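Long-range contacts in putative glutaryl-CoA dehydrogenase (PDB 2EBA), which binds flavin-adenine dinucleotide and belongs to the acyl-CoA dehydrogenase family of flavoproteins, four copies of the chain making up the assembly: residues Leu82-Ser87 with Ala255-Tyr260; Pro13-Val18 with Ser71-Gly76; Asp3-Glu8 with Trp293-Leu298. All coordinates share one frame; numbering follows the deposited sequence.

Interaction 1 of 3, residues Leu82-Ser87 with Ala255-Tyr260; sequences LERVDS and ALEAVY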
loop_
_atom_site.group_PDB
_atom_site.type_symbol
_atom_site.label_atom_id
_atom_site.label_comp_id
_atom_site.label_asym_id
_atom_site.label_seq_id
_atom_site.Cartn_x
_atom_site.Cartn_y
_atom_site.Cartn_z
ATOM N N LEU A 82 -3.572 -28.632 7.307
ATOM C CA LEU A 82 -3.838 -29.065 5.945
ATOM C C LEU A 82 -3.298 -28.032 4.943
ATOM O O LEU A 82 -2.483 -28.362 4.078
ATOM C CB LEU A 82 -5.345 -29.251 5.741
ATOM C CG LEU A 82 -5.983 -30.560 6.212
ATOM C CD1 LEU A 82 -7.480 -30.399 6.254
ATOM C CD2 LEU A 82 -5.603 -31.687 5.273
ATOM N N GLU A 83 -3.742 -26.783 5.086
ATOM C CA GLU A 83 -3.352 -25.690 4.196
ATOM C C GLU A 83 -1.863 -25.439 4.219
ATOM O O GLU A 83 -1.259 -25.087 3.209
ATOM C CB GLU A 83 -4.073 -24.409 4.596
ATOM C CG GLU A 83 -4.039 -23.329 3.533
ATOM C CD GLU A 83 -5.428 -22.931 3.085
ATOM O OE1 GLU A 83 -6.340 -22.937 3.945
ATOM O OE2 GLU A 83 -5.603 -22.605 1.891
ATOM N N ARG A 84 -1.246 -25.626 5.376
ATOM C CA ARG A 84 0.180 -25.423 5.523
ATOM C C ARG A 84 0.928 -26.338 4.528
ATOM O O ARG A 84 2.062 -26.060 4.115
ATOM C CB ARG A 84 0.572 -25.759 6.929
ATOM C CG ARG A 84 2.029 -25.663 7.253
ATOM C CD ARG A 84 2.117 -26.013 8.723
ATOM N NE ARG A 84 3.444 -26.408 9.176
ATOM C CZ ARG A 84 4.051 -27.557 8.858
ATOM N NH1 ARG A 84 3.459 -28.455 8.061
ATOM N NH2 ARG A 84 5.255 -27.829 9.357
ATOM N N VAL A 85 0.290 -27.446 4.170
ATOM C CA VAL A 85 0.907 -28.345 3.209
ATOM C C VAL A 85 0.488 -27.828 1.831
ATOM O O VAL A 85 1.335 -27.483 1.011
ATOM C CB VAL A 85 0.417 -29.784 3.383
ATOM C CG1 VAL A 85 1.037 -30.651 2.321
ATOM C CG2 VAL A 85 0.781 -30.300 4.766
ATOM N N ASP A 86 -0.824 -27.780 1.596
ATOM C CA ASP A 86 -1.380 -27.298 0.337
ATOM C C ASP A 86 -2.868 -26.973 0.485
ATOM O O ASP A 86 -3.611 -27.741 1.095
ATOM C CB ASP A 86 -1.207 -28.343 -0.755
ATOM C CG ASP A 86 -1.577 -27.811 -2.129
ATOM O OD1 ASP A 86 -0.726 -27.149 -2.766
ATOM O OD2 ASP A 86 -2.728 -28.038 -2.561
ATOM N N SER A 87 -3.292 -25.839 -0.081
ATOM C CA SER A 87 -4.687 -25.397 -0.016
ATOM C C SER A 87 -5.649 -26.419 -0.643
ATOM O O SER A 87 -6.822 -26.485 -0.279
ATOM C CB SER A 87 -4.862 -24.042 -0.730
ATOM O OG SER A 87 -4.014 -23.029 -0.210
ATOM N N ALA A 255 -0.684 -21.724 5.711
ATOM C CA ALA A 255 0.106 -21.545 4.496
ATOM C C ALA A 255 1.058 -20.363 4.727
ATOM O O ALA A 255 2.122 -20.277 4.115
ATOM C CB ALA A 255 -0.815 -21.265 3.293
ATOM N N LEU A 256 0.660 -19.459 5.619
ATOM C CA LEU A 256 1.473 -18.293 5.945
ATOM C C LEU A 256 2.685 -18.761 6.739
ATOM O O LEU A 256 3.789 -18.300 6.516
ATOM C CB LEU A 256 0.665 -17.279 6.761
ATOM C CG LEU A 256 1.153 -15.816 6.723
ATOM C CD1 LEU A 256 0.173 -14.898 7.434
ATOM C CD2 LEU A 256 2.505 -15.715 7.371
ATOM N N GLU A 257 2.482 -19.677 7.677
ATOM C CA GLU A 257 3.608 -20.213 8.440
ATOM C C GLU A 257 4.570 -20.937 7.477
ATOM O O GLU A 257 5.790 -20.860 7.612
ATOM C CB GLU A 257 3.111 -21.196 9.514
ATOM C CG GLU A 257 4.200 -22.139 10.031
ATOM C CD GLU A 257 3.723 -23.083 11.113
ATOM O OE1 GLU A 257 4.361 -24.137 11.288
ATOM O OE2 GLU A 257 2.729 -22.775 11.803
ATOM N N ALA A 258 4.009 -21.630 6.493
ATOM C CA ALA A 258 4.824 -22.354 5.537
ATOM C C ALA A 258 5.749 -21.444 4.726
ATOM O O ALA A 258 6.946 -21.705 4.642
ATOM C CB ALA A 258 3.938 -23.163 4.603
ATOM N N VAL A 259 5.211 -20.383 4.131
ATOM C CA VAL A 259 6.043 -19.486 3.323
ATOM C C VAL A 259 6.971 -18.627 4.170
ATOM O O VAL A 259 8.070 -18.271 3.747
ATOM C CB VAL A 259 5.189 -18.549 2.420
ATOM C CG1 VAL A 259 4.302 -19.375 1.512
ATOM C CG2 VAL A 259 4.358 -17.600 3.276
ATOM N N TYR A 260 6.521 -18.288 5.371
ATOM C CA TYR A 260 7.316 -17.469 6.275
ATOM C C TYR A 260 8.526 -18.264 6.730
ATOM O O TYR A 260 9.665 -17.818 6.617
ATOM C CB TYR A 260 6.467 -17.072 7.480
ATOM C CG TYR A 260 7.253 -16.563 8.668
ATOM C CD1 TYR A 260 7.686 -15.233 8.745
ATOM C CD2 TYR A 260 7.538 -17.411 9.739
ATOM C CE1 TYR A 260 8.387 -14.763 9.872
ATOM C CE2 TYR A 260 8.233 -16.955 10.863
ATOM C CZ TYR A 260 8.650 -15.639 10.927
ATOM O OH TYR A 260 9.317 -15.237 12.066
HETATM O O HOH W 1 6.977 -24.998 10.245
#
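Arg84 and Ala255 bring the two backbones into contact, Arg84 CA lying 3.8 Å from Ala255 N. The alanines of the second helix are consistent with so close an approach. The methyl CB of Ala255 lies 3.8 Å from CG of Glu83, and CB of Ala258 comes to 3.5 Å from the carbonyl O of Arg84, with the Arg84 CG methylene close by. On this tight flank the Glu83 chain bends at chi2 (120°), carrying its carboxylate to Ser87, whose OG donates to OE2 over 2.7 Å; OE1 forms a salt bridge with Arg90. The two helices concerned, 72-85 and 235-269, come from the N-terminal and C-terminal helical parts of the acyl-CoA dehydrogenase fold, so the contact joins parts of the chain that the strand-rich middle portion separates in sequence. The other flank is looser and wetter. Here the partly exposed Arg84 reaches out as an extended chain and presents NE at the edge of its guanidinium to Glu257 OE1, a salt bridge of 3.2 Å. The bond is in plane for the arginine, but the carboxylate is met from above, the two planes standing 86° apart. A water donates to the same OE1 at 2.9 Å and accepts a weak, 3.4 Å bond from Arg84 NH2. Arg23 also pairs with OE1, while OE2 is held by Tyr80 OH and Leu2 N; this many positive and N-H or O-H partners would be expected to stabilise the charged form of the buried Glu257 carboxylate.

Interaction 2 of 3, residues Pro13-Val18 with Ser71-Gly76; sequences PEEKEV and SSAAYG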
loop_
_atom_site.group_PDB
_atom_site.type_symbol
_atom_site.label_atom_id
_atom_site.label_comp_id
_atom_site.label_asym_id
_atom_site.label_seq_id
_atom_site.Cartn_x
_atom_site.Cartn_y
_atom_site.Cartn_z
ATOM N N PRO A 13 -6.184 -29.330 25.835
ATOM C CA PRO A 13 -5.221 -30.392 25.545
ATOM C C PRO A 13 -5.661 -31.185 24.308
ATOM O O PRO A 13 -4.826 -31.596 23.505
ATOM C CB PRO A 13 -5.275 -31.240 26.803
ATOM C CG PRO A 13 -5.537 -30.224 27.854
ATOM C CD PRO A 13 -6.607 -29.379 27.240
ATOM N N GLU A 14 -6.970 -31.397 24.174
ATOM C CA GLU A 14 -7.534 -32.137 23.039
ATOM C C GLU A 14 -7.240 -31.411 21.726
ATOM O O GLU A 14 -6.808 -32.016 20.750
ATOM C CB GLU A 14 -9.055 -32.286 23.196
ATOM C CG GLU A 14 -9.717 -33.178 22.129
ATOM C CD GLU A 14 -11.186 -32.817 21.842
ATOM O OE1 GLU A 14 -11.436 -31.738 21.246
ATOM O OE2 GLU A 14 -12.089 -33.610 22.210
ATOM N N GLU A 15 -7.493 -30.107 21.715
ATOM C CA GLU A 15 -7.253 -29.294 20.534
ATOM C C GLU A 15 -5.778 -29.314 20.173
ATOM O O GLU A 15 -5.424 -29.404 19.003
ATOM C CB GLU A 15 -7.715 -27.859 20.791
ATOM C CG GLU A 15 -9.173 -27.788 21.181
ATOM C CD GLU A 15 -9.619 -26.410 21.601
ATOM O OE1 GLU A 15 -8.844 -25.701 22.275
ATOM O OE2 GLU A 15 -10.762 -26.040 21.272
ATOM N N LYS A 16 -4.917 -29.240 21.182
ATOM C CA LYS A 16 -3.489 -29.238 20.926
ATOM C C LYS A 16 -2.996 -30.550 20.372
ATOM O O LYS A 16 -2.017 -30.569 19.605
ATOM C CB LYS A 16 -2.714 -28.835 22.188
ATOM C CG LYS A 16 -2.841 -27.346 22.476
ATOM C CD LYS A 16 -1.928 -26.853 23.579
ATOM C CE LYS A 16 -2.369 -27.355 24.929
ATOM N NZ LYS A 16 -1.887 -26.420 25.960
ATOM N N GLU A 17 -3.641 -31.662 20.705
ATOM C CA GLU A 17 -3.137 -32.877 20.114
ATOM C C GLU A 17 -3.752 -33.127 18.731
ATOM O O GLU A 17 -3.173 -33.928 17.957
ATOM C CB GLU A 17 -3.310 -34.090 21.044
ATOM C CG GLU A 17 -2.016 -34.925 21.165
ATOM C CD GLU A 17 -1.921 -36.039 20.113
ATOM O OE1 GLU A 17 -2.982 -36.556 19.688
ATOM O OE2 GLU A 17 -0.793 -36.423 19.723
ATOM N N VAL A 18 -4.877 -32.489 18.362
ATOM C CA VAL A 18 -5.353 -32.759 17.002
ATOM C C VAL A 18 -4.347 -32.013 16.111
ATOM O O VAL A 18 -4.092 -32.425 14.971
ATOM C CB VAL A 18 -6.839 -32.313 16.710
ATOM C CG1 VAL A 18 -7.727 -32.719 17.869
ATOM C CG2 VAL A 18 -6.910 -30.858 16.419
ATOM N N SER A 71 -14.089 -29.631 18.941
ATOM C CA SER A 71 -14.381 -28.200 18.863
ATOM C C SER A 71 -14.131 -27.547 17.525
ATOM O O SER A 71 -13.517 -28.123 16.633
ATOM C CB SER A 71 -13.575 -27.440 19.911
ATOM O OG SER A 71 -12.214 -27.350 19.524
ATOM N N SER A 72 -14.614 -26.318 17.403
ATOM C CA SER A 72 -14.430 -25.542 16.192
ATOM C C SER A 72 -12.957 -25.199 16.090
ATOM O O SER A 72 -12.388 -25.216 15.005
ATOM C CB SER A 72 -15.270 -24.266 16.234
ATOM O OG SER A 72 -16.643 -24.575 16.057
ATOM N N ALA A 73 -12.339 -24.900 17.229
ATOM C CA ALA A 73 -10.922 -24.576 17.245
ATOM C C ALA A 73 -10.164 -25.759 16.626
ATOM O O ALA A 73 -9.264 -25.577 15.801
ATOM C CB ALA A 73 -10.461 -24.329 18.676
ATOM N N ALA A 74 -10.552 -26.971 17.010
ATOM C CA ALA A 74 -9.915 -28.182 16.502
ATOM C C ALA A 74 -10.089 -28.299 14.993
ATOM O O ALA A 74 -9.173 -28.724 14.295
ATOM C CB ALA A 74 -10.494 -29.430 17.205
ATOM N N TYR A 75 -11.268 -27.936 14.494
ATOM C CA TYR A 75 -11.534 -27.981 13.059
ATOM C C TYR A 75 -10.613 -26.953 12.421
ATOM O O TYR A 75 -9.929 -27.239 11.443
ATOM C CB TYR A 75 -13.012 -27.648 12.786
ATOM C CG TYR A 75 -13.394 -27.430 11.322
ATOM C CD1 TYR A 75 -12.910 -28.265 10.312
ATOM C CD2 TYR A 75 -14.272 -26.405 10.960
ATOM C CE1 TYR A 75 -13.294 -28.079 8.983
ATOM C CE2 TYR A 75 -14.659 -26.211 9.646
ATOM C CZ TYR A 75 -14.167 -27.048 8.659
ATOM O OH TYR A 75 -14.532 -26.837 7.347
ATOM N N GLY A 76 -10.586 -25.757 13.006
ATOM C CA GLY A 76 -9.734 -24.703 12.495
ATOM C C GLY A 76 -8.297 -25.167 12.468
ATOM O O GLY A 76 -7.576 -24.912 11.512
#
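Glu15 OE2 is gripped by two groups: Ser71 OG donates to it over 2.6 Å, and Arg306 of helix 281-309 forms a salt bridge with the same oxygen through NH1. Ser71 is the N-cap of helix 72-85, and its hydroxyl does double duty, since OG also accepts from Ala74 N at 3.0 Å with an N-H...O angle of 157°. The cap that closes the first turn of one helix is thus tied to a side chain of another, helix 13-29, within the helical N-terminal domain of the acyl-CoA dehydrogenase fold. Short segments of the two helices run nearly parallel, 15° apart, with axes 8.9 Å from each other at closest approach. Glu15 spans that gap because its CG lies beside the backbone N (chi1 -57°) and the chain is extended from there. The serine meets OE2 on the anti lone pair, directed away from OE1, and OE1 accepts from Thr12 N just before the helix; bonds to both oxygens limit rotation of the carboxylate. Ala73 CB lies 3.1 Å from OE2, a tight contact, shorter than usual for a methyl and an oxygen. One turn further along helix 13-29 from Glu15, polar contact gives way to apolar packing: Val18 enters through a single branch, CG2, which lies 3.9 Å from Ala74 CB and 3.8 Å from the carbonyl O of Ala74.

Interaction 3 of 3, residues Asp3-Glu8 with Trp293-Leu298; sequences DFYALE and WHTEGL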
loop_
_atom_site.group_PDB
_atom_site.type_symbol
_atom_site.label_atom_id
_atom_site.label_comp_id
_atom_site.label_asym_id
_atom_site.label_seq_id
_atom_site.Cartn_x
_atom_site.Cartn_y
_atom_site.Cartn_z
ATOM N N ASP A 3 3.787 -19.499 16.689
ATOM C CA ASP A 3 2.902 -18.880 17.660
ATOM C C ASP A 3 3.634 -17.800 18.443
ATOM O O ASP A 3 4.101 -18.038 19.551
ATOM C CB ASP A 3 2.393 -19.969 18.599
ATOM C CG ASP A 3 1.238 -19.523 19.444
ATOM O OD1 ASP A 3 0.623 -18.494 19.128
ATOM O OD2 ASP A 3 0.932 -20.222 20.425
ATOM N N PHE A 4 3.710 -16.605 17.867
ATOM C CA PHE A 4 4.408 -15.495 18.494
ATOM C C PHE A 4 3.738 -14.976 19.767
ATOM O O PHE A 4 4.423 -14.501 20.668
ATOM C CB PHE A 4 4.575 -14.352 17.483
ATOM C CG PHE A 4 5.451 -13.226 17.968
ATOM C CD1 PHE A 4 6.735 -13.473 18.452
ATOM C CD2 PHE A 4 5.003 -11.914 17.924
ATOM C CE1 PHE A 4 7.551 -12.431 18.882
ATOM C CE2 PHE A 4 5.817 -10.867 18.354
ATOM C CZ PHE A 4 7.089 -11.132 18.831
ATOM N N TYR A 5 2.415 -15.061 19.847
ATOM C CA TYR A 5 1.686 -14.574 21.018
ATOM C C TYR A 5 1.208 -15.685 21.939
ATOM O O TYR A 5 0.297 -15.487 22.750
ATOM C CB TYR A 5 0.499 -13.704 20.574
ATOM C CG TYR A 5 0.794 -12.218 20.464
ATOM C CD1 TYR A 5 2.082 -11.750 20.189
ATOM C CD2 TYR A 5 -0.223 -11.275 20.609
ATOM C CE1 TYR A 5 2.352 -10.374 20.064
ATOM C CE2 TYR A 5 0.036 -9.894 20.483
ATOM C CZ TYR A 5 1.323 -9.457 20.209
ATOM O OH TYR A 5 1.583 -8.111 20.072
ATOM N N ALA A 6 1.838 -16.852 21.810
ATOM C CA ALA A 6 1.538 -18.035 22.613
ATOM C C ALA A 6 0.053 -18.321 22.791
ATOM O O ALA A 6 -0.408 -18.549 23.917
ATOM C CB ALA A 6 2.204 -17.929 23.993
ATOM N N LEU A 7 -0.679 -18.340 21.679
ATOM C CA LEU A 7 -2.096 -18.623 21.714
ATOM C C LEU A 7 -2.321 -20.096 22.041
ATOM O O LEU A 7 -3.443 -20.484 22.365
ATOM C CB LEU A 7 -2.749 -18.331 20.360
ATOM C CG LEU A 7 -3.349 -16.960 20.012
ATOM C CD1 LEU A 7 -3.359 -16.001 21.205
ATOM C CD2 LEU A 7 -2.551 -16.366 18.878
ATOM N N GLU A 8 -1.281 -20.926 21.961
ATOM C CA GLU A 8 -1.504 -22.321 22.281
ATOM C C GLU A 8 -1.870 -22.447 23.739
ATOM O O GLU A 8 -2.482 -23.437 24.150
ATOM C CB GLU A 8 -0.290 -23.133 21.950
ATOM C CG GLU A 8 -0.225 -23.299 20.475
ATOM C CD GLU A 8 1.013 -24.018 20.034
ATOM O OE1 GLU A 8 2.105 -23.407 20.056
ATOM O OE2 GLU A 8 0.899 -25.210 19.684
ATOM N N TRP A 293 1.318 -10.212 10.607
ATOM C CA TRP A 293 0.072 -10.685 10.029
ATOM C C TRP A 293 -0.361 -12.031 10.596
ATOM O O TRP A 293 -1.523 -12.241 10.901
ATOM C CB TRP A 293 0.214 -10.785 8.520
ATOM C CG TRP A 293 0.263 -9.465 7.846
ATOM C CD1 TRP A 293 -0.241 -8.294 8.309
ATOM C CD2 TRP A 293 0.781 -9.195 6.542
ATOM N NE1 TRP A 293 -0.073 -7.303 7.373
ATOM C CE2 TRP A 293 0.554 -7.831 6.276
ATOM C CE3 TRP A 293 1.413 -9.977 5.568
ATOM C CZ2 TRP A 293 0.940 -7.225 5.073
ATOM C CZ3 TRP A 293 1.797 -9.380 4.372
ATOM C CH2 TRP A 293 1.560 -8.015 4.135
ATOM N N HIS A 294 0.589 -12.943 10.726
ATOM C CA HIS A 294 0.294 -14.257 11.251
ATOM C C HIS A 294 -0.270 -14.199 12.658
ATOM O O HIS A 294 -1.209 -14.909 12.976
ATOM C CB HIS A 294 1.545 -15.126 11.221
ATOM C CG HIS A 294 1.303 -16.538 11.646
ATOM N ND1 HIS A 294 1.358 -16.940 12.964
ATOM C CD2 HIS A 294 0.993 -17.644 10.926
ATOM C CE1 HIS A 294 1.094 -18.232 13.034
ATOM N NE2 HIS A 294 0.868 -18.683 11.816
ATOM N N THR A 295 0.304 -13.345 13.498
ATOM C CA THR A 295 -0.148 -13.191 14.876
ATOM C C THR A 295 -1.564 -12.625 14.902
ATOM O O THR A 295 -2.405 -13.079 15.671
ATOM C CB THR A 295 0.805 -12.251 15.644
ATOM O OG1 THR A 295 2.131 -12.798 15.606
ATOM C CG2 THR A 295 0.363 -12.085 17.080
ATOM N N GLU A 296 -1.818 -11.630 14.058
ATOM C CA GLU A 296 -3.126 -11.004 13.963
ATOM C C GLU A 296 -4.142 -12.032 13.482
ATOM O O GLU A 296 -5.248 -12.120 13.996
ATOM C CB GLU A 296 -3.067 -9.833 12.981
ATOM C CG GLU A 296 -2.311 -8.636 13.520
ATOM C CD GLU A 296 -2.095 -7.554 12.485
ATOM O OE1 GLU A 296 -1.721 -6.431 12.883
ATOM O OE2 GLU A 296 -2.280 -7.824 11.281
ATOM N N GLY A 297 -3.743 -12.824 12.500
ATOM C CA GLY A 297 -4.633 -13.830 11.958
ATOM C C GLY A 297 -5.032 -14.914 12.930
ATOM O O GLY A 297 -6.192 -15.272 12.987
ATOM N N LEU A 298 -4.078 -15.452 13.679
ATOM C CA LEU A 298 -4.395 -16.495 14.655
ATOM C C LEU A 298 -5.384 -16.013 15.701
ATOM O O LEU A 298 -6.293 -16.750 16.094
ATOM C CB LEU A 298 -3.141 -16.984 15.369
ATOM C CG LEU A 298 -2.324 -18.078 14.702
ATOM C CD1 LEU A 298 -1.353 -18.621 15.725
ATOM C CD2 LEU A 298 -3.229 -19.205 14.212
HETATM O O HOH W 2 2.119 -15.944 15.343
#
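Thr295 sends its two branches to different residues of the N-terminal loop. Its methyl CG2 sits over one face of the Tyr5 ring, 3.6 Å from the centroid and 18° off the normal, a CH-pi contact displaced toward the ring's CG. The methyl gets there because CG2 is anti to the backbone N, which puts OG1 on the Phe4 side, 3.5 Å from Phe4 CB. One turn on from Thr295, Leu298 offers CB to Leu7 CD2 at 3.6 Å. A water forms the next layer: it accepts from Phe4 N (3.1 Å) and bonds to His294 ND1 (2.7 Å) and Thr295 OG1 (3.2 Å), linking the loop backbone to two helix side chains. Thr295 OG1 is in addition hydrogen-bonded to Leu291 O, a turn back in its own helix. Asp3 helps to fix the loop's shape. Its carboxylate spans the turn and takes Leu7 N on OD1 at 2.9 Å and Glu8 N on OD2 at 2.8 Å, each donor arriving on the syn side and slightly out of plane. Asp3 thereby holds the start of the 3-10 segment. A type I turn from Asp3 to Ala6, its closing backbone bond weak, places Phe4 and Tyr5 at its two central positions, facing the helix; Leu7 follows in the 3-10 segment. Farther out, the loop is clasped between helix 281-309 and the second subunit, where Gln317 binds Phe4 O and Tyr5 OH and Leu300 packs on Tyr5 and Thr295; behind His294 runs helix 235-269 of the same chain.

Interaction 3 closes the longest loop of the three, and interactions 1 and 2 are both nested inside it. Interactions 1 and 2 lie in series along helix 72-85, their nearest atoms about 7 Å apart and not touching. Interaction 3 meets both: Leu256 CD1 of interaction 1 packs 3.9 Å from His294 N, and Lys16 CD of interaction 2 lies 3.5 Å from Glu8 O. Tyr80, also on helix 72-85, whose OH holds Glu257, bonds to His294 NE2 as well, tying interaction 1 to interaction 3. Within interaction 1, the Glu83 side chain is about 11 Å from a bound FAD, so this contact lies near the cofactor but does not reach it.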